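Local coordinates for protein putative alpha-L-fucosidase (Bacteroides thetaiotaomicron, PDB 3EYP) that probably hydrolyses alpha-L-fucosidic linkages, as a glycosyl hydrolase of family 29 that joins a catalytic barrel to a beta-sandwich domain, at residues Y145-L150 with R179-I184; P219-T224 with L389-T394; E385-G390 with I419-I424. One frame throughout, in Å; residues are numbered along the deposited sequence.

Interaction 1: Y145-L150 with R179-I184; sequences YYAHQL and RHWYKI
Y146 and W181 lay their rings face to face between two helices of the TIM-barrel domain. Helices 139-155 and 175-188, with strand 162-164 between them in sequence, run nearly parallel here: the axes of 145-150 and 179-184 come within 9.9 Å, with their directions 10° apart. The tyrosine ring and the six-membered ring of the indole have centroids 3.8 Å apart and planes tilted by 29°. W181 CG stands anti to the carbonyl carbon (chi1 -58°), which sends the indole across to meet a tyrosine whose side chain runs about perpendicular to it. Broad aromatic residues suit this place because their flat faces fill the groove while their polar atoms find backbone partners beyond it: Y146 OH bonds to L124 O, and W181 NE1 to K143 O on helix 139-155. One turn on, L150 CD2 rests on W181 CB at 3.5 Å, and the branched leucine fills the space beside the indole's root. Alanine suits position 147, where the backbones come close, with CA atoms of A147 and W181 5.9 Å apart. Its single methyl is shared, A147 CB lying 3.7 Å from H180 CD2 and 3.8 Å from I184 CD1.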
loop_
_atom_site.group_PDB
_atom_site.type_symbol
_atom_site.label_atom_id
_atom_site.label_comp_id
_atom_site.label_asym_id
_atom_site.label_seq_id
_atom_site.Cartn_x
_atom_site.Cartn_y
_atom_site.Cartn_z
ATOM N N TYR A 145 25.549 8.659 -11.797
ATOM C CA TYR A 145 25.165 7.408 -12.508
ATOM C C TYR A 145 23.670 7.143 -12.320
ATOM O O TYR A 145 22.874 6.943 -13.266
ATOM C CB TYR A 145 25.951 6.179 -11.961
ATOM C CG TYR A 145 25.424 4.790 -12.393
ATOM C CD1 TYR A 145 25.466 4.399 -13.722
ATOM C CD2 TYR A 145 24.906 3.880 -11.470
ATOM C CE1 TYR A 145 25.006 3.179 -14.129
ATOM C CE2 TYR A 145 24.432 2.652 -11.863
ATOM C CZ TYR A 145 24.477 2.301 -13.201
ATOM O OH TYR A 145 24.080 1.080 -13.653
ATOM N N TYR A 146 23.308 7.150 -11.063
ATOM C CA TYR A 146 21.913 6.912 -10.683
ATOM C C TYR A 146 21.003 7.945 -11.356
ATOM O O TYR A 146 19.947 7.629 -11.869
ATOM C CB TYR A 146 21.730 6.940 -9.152
ATOM C CG TYR A 146 20.345 6.456 -8.687
ATOM C CD1 TYR A 146 20.147 5.179 -8.260
ATOM C CD2 TYR A 146 19.252 7.342 -8.652
ATOM C CE1 TYR A 146 18.900 4.747 -7.835
ATOM C CE2 TYR A 146 18.031 6.925 -8.237
ATOM C CZ TYR A 146 17.853 5.658 -7.803
ATOM O OH TYR A 146 16.581 5.263 -7.395
ATOM N N ALA A 147 21.435 9.197 -11.338
ATOM C CA ALA A 147 20.650 10.295 -11.936
ATOM C C ALA A 147 20.445 10.075 -13.414
ATOM O O ALA A 147 19.359 10.331 -13.944
ATOM C CB ALA A 147 21.290 11.687 -11.660
ATOM N N HIS A 148 21.470 9.549 -14.068
ATOM C CA HIS A 148 21.374 9.274 -15.502
ATOM C C HIS A 148 20.303 8.248 -15.740
ATOM O O HIS A 148 19.520 8.364 -16.625
ATOM C CB HIS A 148 22.700 8.803 -16.109
ATOM C CG HIS A 148 23.691 9.910 -16.322
ATOM N ND1 HIS A 148 23.379 11.075 -17.002
ATOM C CD2 HIS A 148 25.000 10.004 -15.998
ATOM C CE1 HIS A 148 24.451 11.855 -17.042
ATOM N NE2 HIS A 148 25.451 11.233 -16.435
ATOM N N GLN A 149 20.355 7.185 -14.971
ATOM C CA GLN A 149 19.418 6.067 -15.121
ATOM C C GLN A 149 17.979 6.468 -14.811
ATOM O O GLN A 149 17.024 6.064 -15.477
ATOM C CB GLN A 149 19.863 4.896 -14.255
ATOM C CG GLN A 149 21.158 4.278 -14.749
ATOM C CD GLN A 149 21.342 2.817 -14.334
ATOM O OE1 GLN A 149 21.134 2.443 -13.156
ATOM N NE2 GLN A 149 21.804 1.985 -15.302
ATOM N N LEU A 150 17.872 7.289 -13.767
ATOM C CA LEU A 150 16.605 7.860 -13.343
ATOM C C LEU A 150 16.015 8.652 -14.500
ATOM O O LEU A 150 14.870 8.470 -14.883
ATOM C CB LEU A 150 16.791 8.658 -12.017
ATOM C CG LEU A 150 15.580 8.931 -11.150
ATOM C CD1 LEU A 150 14.708 7.705 -10.919
ATOM C CD2 LEU A 150 15.964 9.785 -9.859
ATOM N N ARG A 179 18.181 14.565 -3.052
ATOM C CA ARG A 179 17.572 15.806 -3.602
ATOM C C ARG A 179 17.700 15.855 -5.115
ATOM O O ARG A 179 16.742 16.135 -5.848
ATOM C CB ARG A 179 18.200 17.076 -3.039
ATOM C CG ARG A 179 17.414 18.365 -3.378
ATOM C CD ARG A 179 18.036 19.596 -2.701
ATOM N NE ARG A 179 19.396 19.911 -3.152
ATOM C CZ ARG A 179 20.526 19.889 -2.431
ATOM N NH1 ARG A 179 21.708 20.256 -3.021
ATOM N NH2 ARG A 179 20.515 19.588 -1.155
ATOM N N HIS A 180 18.938 15.672 -5.533
ATOM C CA HIS A 180 19.297 15.618 -6.943
ATOM C C HIS A 180 18.350 14.667 -7.675
ATOM O O HIS A 180 17.770 14.999 -8.712
ATOM C CB HIS A 180 20.780 15.218 -7.098
ATOM C CG HIS A 180 21.309 15.332 -8.491
ATOM N ND1 HIS A 180 21.287 16.514 -9.208
ATOM C CD2 HIS A 180 21.928 14.420 -9.282
ATOM C CE1 HIS A 180 21.840 16.308 -10.396
ATOM N NE2 HIS A 180 22.235 15.047 -10.465
ATOM N N TRP A 181 18.129 13.518 -7.069
ATOM C CA TRP A 181 17.208 12.511 -7.652
ATOM C C TRP A 181 15.732 12.895 -7.632
ATOM O O TRP A 181 14.991 12.755 -8.615
ATOM C CB TRP A 181 17.395 11.163 -7.012
ATOM C CG TRP A 181 18.783 10.612 -7.106
ATOM C CD1 TRP A 181 19.771 10.988 -7.950
ATOM C CD2 TRP A 181 19.328 9.582 -6.275
ATOM N NE1 TRP A 181 20.922 10.238 -7.714
ATOM C CE2 TRP A 181 20.668 9.381 -6.672
ATOM C CE3 TRP A 181 18.825 8.837 -5.223
ATOM C CZ2 TRP A 181 21.483 8.425 -6.086
ATOM C CZ3 TRP A 181 19.658 7.845 -4.640
ATOM C CH2 TRP A 181 20.962 7.675 -5.062
ATOM N N TYR A 182 15.325 13.415 -6.509
ATOM C CA TYR A 182 13.942 13.887 -6.317
ATOM C C TYR A 182 13.517 14.946 -7.344
ATOM O O TYR A 182 12.420 14.896 -7.884
ATOM C CB TYR A 182 13.820 14.466 -4.916
ATOM C CG TYR A 182 12.657 15.358 -4.703
ATOM C CD1 TYR A 182 11.395 14.826 -4.512
ATOM C CD2 TYR A 182 12.826 16.742 -4.621
ATOM C CE1 TYR A 182 10.335 15.633 -4.255
ATOM C CE2 TYR A 182 11.787 17.557 -4.373
ATOM C CZ TYR A 182 10.529 17.008 -4.188
ATOM O OH TYR A 182 9.451 17.837 -3.945
ATOM N N LYS A 183 14.435 15.853 -7.656
ATOM C CA LYS A 183 14.166 16.927 -8.628
ATOM C C LYS A 183 13.865 16.348 -10.001
ATOM O O LYS A 183 12.989 16.824 -10.760
ATOM C CB LYS A 183 15.356 17.926 -8.701
ATOM C CG LYS A 183 15.447 18.836 -7.455
ATOM C CD LYS A 183 16.575 19.896 -7.544
ATOM C CE LYS A 183 16.636 20.615 -8.895
ATOM N NZ LYS A 183 16.220 22.104 -8.907
ATOM N N ILE A 184 14.560 15.266 -10.315
ATOM C CA ILE A 184 14.315 14.577 -11.589
ATOM C C ILE A 184 12.954 13.976 -11.619
ATOM O O ILE A 184 12.192 14.180 -12.552
ATOM C CB ILE A 184 15.394 13.514 -11.919
ATOM C CG1 ILE A 184 16.713 14.238 -12.180
ATOM C CG2 ILE A 184 14.927 12.616 -13.067
ATOM C CD1 ILE A 184 17.951 13.493 -11.764
#

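Interaction 2: P219-T224 with L389-T394; sequences PCWATT and LGHRTT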
loop_
_atom_site.group_PDB
_atom_site.type_symbol
_atom_site.label_atom_id
_atom_site.label_comp_id
_atom_site.label_asym_id
_atom_site.label_seq_id
_atom_site.Cartn_x
_atom_site.Cartn_y
_atom_site.Cartn_z
ATOM N N PRO A 219 -2.948 1.924 16.661
ATOM C CA PRO A 219 -3.350 2.664 15.488
ATOM C C PRO A 219 -2.210 2.791 14.499
ATOM O O PRO A 219 -1.059 2.500 14.793
ATOM C CB PRO A 219 -3.666 4.050 16.034
ATOM C CG PRO A 219 -2.710 4.157 17.225
ATOM C CD PRO A 219 -2.710 2.804 17.823
ATOM N N CYS A 220 -2.586 3.255 13.318
ATOM C CA CYS A 220 -1.631 3.655 12.326
ATOM C C CYS A 220 -2.062 5.008 11.763
ATOM O O CYS A 220 -2.957 5.079 10.950
ATOM C CB CYS A 220 -1.548 2.588 11.212
ATOM S SG CYS A 220 -0.327 3.002 9.930
ATOM N N TRP A 221 -1.377 6.060 12.179
ATOM C CA TRP A 221 -1.655 7.411 11.682
ATOM C C TRP A 221 -0.903 7.679 10.388
ATOM O O TRP A 221 0.179 7.095 10.129
ATOM C CB TRP A 221 -1.294 8.483 12.717
ATOM C CG TRP A 221 -1.800 8.183 14.077
ATOM C CD1 TRP A 221 -1.090 7.618 15.087
ATOM C CD2 TRP A 221 -3.137 8.362 14.575
ATOM N NE1 TRP A 221 -1.890 7.456 16.185
ATOM C CE2 TRP A 221 -3.142 7.915 15.909
ATOM C CE3 TRP A 221 -4.316 8.883 14.044
ATOM C CZ2 TRP A 221 -4.289 7.937 16.701
ATOM C CZ3 TRP A 221 -5.468 8.914 14.853
ATOM C CH2 TRP A 221 -5.437 8.454 16.151
ATOM N N ALA A 222 -1.483 8.561 9.568
ATOM C CA ALA A 222 -0.872 8.887 8.298
ATOM C C ALA A 222 0.289 9.818 8.529
ATOM O O ALA A 222 1.155 9.991 7.662
ATOM C CB ALA A 222 -1.881 9.528 7.350
ATOM N N THR A 223 0.206 10.516 9.659
ATOM C CA THR A 223 1.246 11.422 10.140
ATOM C C THR A 223 2.262 10.727 11.032
ATOM O O THR A 223 1.950 9.782 11.792
ATOM C CB THR A 223 0.635 12.634 10.962
ATOM O OG1 THR A 223 -0.277 12.158 11.986
ATOM C CG2 THR A 223 -0.081 13.591 10.049
ATOM N N THR A 224 3.465 11.274 10.984
ATOM C CA THR A 224 4.561 10.893 11.865
ATOM C C THR A 224 5.646 11.956 11.790
ATOM O O THR A 224 5.584 12.853 10.955
ATOM C CB THR A 224 5.164 9.436 11.565
ATOM O OG1 THR A 224 5.847 8.952 12.733
ATOM C CG2 THR A 224 6.126 9.387 10.345
ATOM N N LEU A 389 -9.758 16.005 5.030
ATOM C CA LEU A 389 -10.121 16.903 6.132
ATOM C C LEU A 389 -9.302 16.584 7.375
ATOM O O LEU A 389 -9.430 17.222 8.417
ATOM C CB LEU A 389 -11.620 16.826 6.446
ATOM C CG LEU A 389 -12.520 17.511 5.404
ATOM C CD1 LEU A 389 -13.979 17.478 5.817
ATOM C CD2 LEU A 389 -12.028 18.947 5.137
ATOM N N GLY A 390 -8.451 15.572 7.250
ATOM C CA GLY A 390 -7.484 15.240 8.317
ATOM C C GLY A 390 -7.914 14.118 9.204
ATOM O O GLY A 390 -9.006 13.620 9.076
ATOM N N HIS A 391 -6.996 13.656 10.066
ATOM C CA HIS A 391 -7.355 12.758 11.151
ATOM C C HIS A 391 -8.136 13.595 12.179
ATOM O O HIS A 391 -7.574 14.424 12.921
ATOM C CB HIS A 391 -6.153 12.131 11.862
ATOM C CG HIS A 391 -5.590 10.906 11.177
ATOM N ND1 HIS A 391 -6.245 9.687 11.143
ATOM C CD2 HIS A 391 -4.379 10.698 10.611
ATOM C CE1 HIS A 391 -5.479 8.797 10.517
ATOM N NE2 HIS A 391 -4.341 9.391 10.181
ATOM N N ARG A 392 -9.428 13.317 12.249
ATOM C CA ARG A 392 -10.331 14.124 13.105
ATOM C C ARG A 392 -10.755 13.372 14.327
ATOM O O ARG A 392 -10.607 13.820 15.435
ATOM C CB ARG A 392 -11.568 14.538 12.295
ATOM C CG ARG A 392 -11.198 15.348 11.098
ATOM C CD ARG A 392 -12.370 15.648 10.210
ATOM N NE ARG A 392 -13.180 16.744 10.711
ATOM C CZ ARG A 392 -12.911 18.034 10.562
ATOM N NH1 ARG A 392 -13.736 18.922 11.084
ATOM N NH2 ARG A 392 -11.815 18.446 9.950
ATOM N N THR A 393 -11.345 12.225 14.087
ATOM C CA THR A 393 -11.750 11.291 15.183
ATOM C C THR A 393 -10.562 10.519 15.732
ATOM O O THR A 393 -9.679 10.065 14.983
ATOM C CB THR A 393 -12.870 10.339 14.700
ATOM O OG1 THR A 393 -14.013 11.154 14.312
ATOM C CG2 THR A 393 -13.217 9.320 15.771
ATOM N N THR A 394 -10.527 10.403 17.067
ATOM C CA THR A 394 -9.425 9.755 17.748
ATOM C C THR A 394 -9.807 8.715 18.757
ATOM O O THR A 394 -8.940 8.067 19.328
ATOM C CB THR A 394 -8.480 10.757 18.456
ATOM O OG1 THR A 394 -9.218 11.522 19.431
ATOM C CG2 THR A 394 -7.802 11.687 17.457
#
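H391 meets the 219-224 segment with both its rim and one face. At the rim, NE2 accepts the backbone N-H of A222, with A222 N 3.0 Å from H391 NE2 in a nearly straight bond (164°) that is tilted slightly out of the imidazole plane. Over the face stands the edge of W221 in a T-shaped stack, the planes 82° apart and the centroids of the imidazole and the six-membered indole ring 5.0 Å apart. W221 CE3 sits over the centre of the imidazole and reaches H391 ND1 at 3.6 Å. H391 CG is anti to the carbonyl carbon (chi1 -83°), which swings the imidazole toward 219-224, where NE2 meets the A222 amide. The methyl of the same alanine lies close by, A222 CB being 3.8 Å from H391 NE2. A histidine suits this place because it offers an acceptor and an aromatic face together. A phenylalanine here would probably keep some of the stacking but leave the buried A222 amide without its acceptor. The indole is also backed by P219 CB against one face, and its far corner meets a methyl, W221 CH2 to T394 CG2 at 4.2 Å. The contact is a buried interdomain seam, joining the fucosidase barrel domain to the F5/8 type C domain.

Interaction 3: E385-G390 with I419-I424; sequences EVIELG and IGHKWI
In the F5/8 type C domain, the end of strand 380-385 is joined to the loop leading into strand 423-432, through E385 and G420. E385 N donates to G420 O at 2.8 Å, almost along the C=O axis, and in return G420 N donates to E385 OE1 at 2.9 Å. This second bond is more bent (137°) and meets the carboxylate on its anti side, 22° out of its plane. E385 reaches the amide because CG is anti to the backbone N (chi1 -151°) and the chain beyond stays extended. Glutamate suits a buried place so rich in N-H groups: OE1 also takes a bond from water 1, which accepts from I419 N, while OE2 receives the amides of R392 and T393. The backbone of G420 turns with positive phi, a region that residues with a CB enter less readily. A second water spans the backbones, 2.7 Å from E385 O and 2.8 Å from H421 O. Beside these polar bonds, I387 CG2 packs on the G420-H421 peptide, 3.5 Å from H421 N, and I387 CD1 approaches H421 CD2 at 4.0 Å. H421 in turn stacks on Y18 of the N-terminal helix 12-20. Such backbone and carboxylate bonding ties together chain ends of a beta-sandwich, the fold of F5/8 type C domains.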
loop_
_atom_site.group_PDB
_atom_site.type_symbol
_atom_site.label_atom_id
_atom_site.label_comp_id
_atom_site.label_asym_id
_atom_site.label_seq_id
_atom_site.Cartn_x
_atom_site.Cartn_y
_atom_site.Cartn_z
ATOM N N GLU A 385 -12.991 7.637 6.959
ATOM C CA GLU A 385 -12.927 9.066 7.231
ATOM C C GLU A 385 -12.703 9.859 5.955
ATOM O O GLU A 385 -12.197 9.343 4.926
ATOM C CB GLU A 385 -11.783 9.337 8.252
ATOM C CG GLU A 385 -11.982 10.524 9.123
ATOM C CD GLU A 385 -11.028 10.537 10.345
ATOM O OE1 GLU A 385 -9.998 9.798 10.316
ATOM O OE2 GLU A 385 -11.313 11.297 11.316
ATOM N N VAL A 386 -13.150 11.112 6.006
ATOM C CA VAL A 386 -12.913 12.067 4.928
ATOM C C VAL A 386 -11.478 12.570 5.076
ATOM O O VAL A 386 -11.217 13.516 5.735
ATOM C CB VAL A 386 -13.942 13.282 4.978
ATOM C CG1 VAL A 386 -13.689 14.274 3.829
ATOM C CG2 VAL A 386 -15.392 12.752 4.909
ATOM N N ILE A 387 -10.543 11.907 4.421
ATOM C CA ILE A 387 -9.137 12.136 4.728
ATOM C C ILE A 387 -8.557 13.456 4.313
ATOM O O ILE A 387 -7.609 13.944 4.904
ATOM C CB ILE A 387 -8.231 10.955 4.276
ATOM C CG1 ILE A 387 -8.305 10.733 2.770
ATOM C CG2 ILE A 387 -8.593 9.740 5.069
ATOM C CD1 ILE A 387 -7.313 9.601 2.266
ATOM N N GLU A 388 -9.152 14.054 3.290
ATOM C CA GLU A 388 -8.802 15.429 2.881
ATOM C C GLU A 388 -8.953 16.404 4.052
ATOM O O GLU A 388 -8.336 17.475 4.088
ATOM C CB GLU A 388 -9.701 15.894 1.727
ATOM C CG GLU A 388 -9.526 15.127 0.448
ATOM C CD GLU A 388 -10.432 13.901 0.331
ATOM O OE1 GLU A 388 -11.060 13.473 1.341
ATOM O OE2 GLU A 388 -10.537 13.365 -0.796
ATOM N N LEU A 389 -9.758 16.005 5.030
ATOM C CA LEU A 389 -10.121 16.903 6.132
ATOM C C LEU A 389 -9.302 16.584 7.375
ATOM O O LEU A 389 -9.430 17.222 8.417
ATOM C CB LEU A 389 -11.620 16.826 6.446
ATOM C CG LEU A 389 -12.520 17.511 5.404
ATOM C CD1 LEU A 389 -13.979 17.478 5.817
ATOM C CD2 LEU A 389 -12.028 18.947 5.137
ATOM N N GLY A 390 -8.451 15.572 7.250
ATOM C CA GLY A 390 -7.484 15.240 8.317
ATOM C C GLY A 390 -7.914 14.118 9.204
ATOM O O GLY A 390 -9.006 13.620 9.076
ATOM N N ILE A 419 -9.083 6.199 12.458
ATOM C CA ILE A 419 -9.870 5.808 11.339
ATOM C C ILE A 419 -9.125 6.000 10.036
ATOM O O ILE A 419 -8.784 5.040 9.353
ATOM C CB ILE A 419 -11.222 6.524 11.256
ATOM C CG1 ILE A 419 -12.065 6.272 12.529
ATOM C CG2 ILE A 419 -11.943 5.977 10.058
ATOM C CD1 ILE A 419 -13.420 7.057 12.592
ATOM N N GLY A 420 -8.872 7.241 9.715
ATOM C CA GLY A 420 -8.282 7.574 8.432
ATOM C C GLY A 420 -9.024 7.026 7.212
ATOM O O GLY A 420 -10.266 7.044 7.102
ATOM N N HIS A 421 -8.235 6.489 6.296
ATOM C CA HIS A 421 -8.749 6.065 4.989
ATOM C C HIS A 421 -9.739 4.969 5.091
ATOM O O HIS A 421 -10.778 4.930 4.423
ATOM C CB HIS A 421 -7.569 5.628 4.037
ATOM C CG HIS A 421 -8.035 5.182 2.696
ATOM N ND1 HIS A 421 -7.910 3.878 2.270
ATOM C CD2 HIS A 421 -8.652 5.854 1.690
ATOM C CE1 HIS A 421 -8.408 3.770 1.048
ATOM N NE2 HIS A 421 -8.847 4.954 0.670
ATOM N N LYS A 422 -9.405 4.036 5.936
ATOM C CA LYS A 422 -10.215 2.830 6.108
ATOM C C LYS A 422 -9.717 2.125 7.359
ATOM O O LYS A 422 -8.521 2.100 7.628
ATOM C CB LYS A 422 -10.070 1.890 4.910
ATOM C CG LYS A 422 -11.075 0.730 4.902
ATOM C CD LYS A 422 -10.737 -0.290 3.738
ATOM C CE LYS A 422 -10.698 0.392 2.449
ATOM N NZ LYS A 422 -12.048 0.492 1.768
ATOM N N TRP A 423 -10.675 1.643 8.154
ATOM C CA TRP A 423 -10.359 0.805 9.278
ATOM C C TRP A 423 -11.350 -0.334 9.291
ATOM O O TRP A 423 -12.577 -0.110 9.261
ATOM C CB TRP A 423 -10.349 1.568 10.623
ATOM C CG TRP A 423 -9.416 0.899 11.556
ATOM C CD1 TRP A 423 -9.663 -0.206 12.295
ATOM C CD2 TRP A 423 -8.053 1.206 11.721
ATOM N NE1 TRP A 423 -8.525 -0.590 12.989
ATOM C CE2 TRP A 423 -7.514 0.269 12.638
ATOM C CE3 TRP A 423 -7.215 2.177 11.190
ATOM C CZ2 TRP A 423 -6.191 0.284 13.013
ATOM C CZ3 TRP A 423 -5.860 2.216 11.634
ATOM C CH2 TRP A 423 -5.380 1.261 12.487
ATOM N N ILE A 424 -10.815 -1.551 9.260
ATOM C CA ILE A 424 -11.669 -2.759 9.317
ATOM C C ILE A 424 -11.522 -3.415 10.651
ATOM O O ILE A 424 -10.422 -3.473 11.213
ATOM C CB ILE A 424 -11.251 -3.781 8.209
ATOM C CG1 ILE A 424 -11.514 -3.186 6.799
ATOM C CG2 ILE A 424 -11.924 -5.190 8.448
ATOM C CD1 ILE A 424 -10.844 -3.965 5.649
HETATM O O HOH W 1 -8.672 9.220 12.406
HETATM O O HOH W 2 -11.621 7.317 3.284
#

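Interaction 1 stands apart, its centre 32 to 33 Å from the other two: it is partly buried, joins two helices within the barrel domain, and relies on aromatic and aliphatic packing. Interactions 2 and 3 are buried neighbours, with centres 7 Å apart, and share L389 and G390. Both engage the same loop, interaction 2 against the barrel domain and interaction 3 against another loop of its own domain. Here backbone amides need partners, and a histidine nitrogen and a glutamate carboxylate supply them. The E385 carboxylate of interaction 3 also serves the 389-394 backbone of interaction 2, while H391 CE1 packs on G420 CA at 3.7 Å.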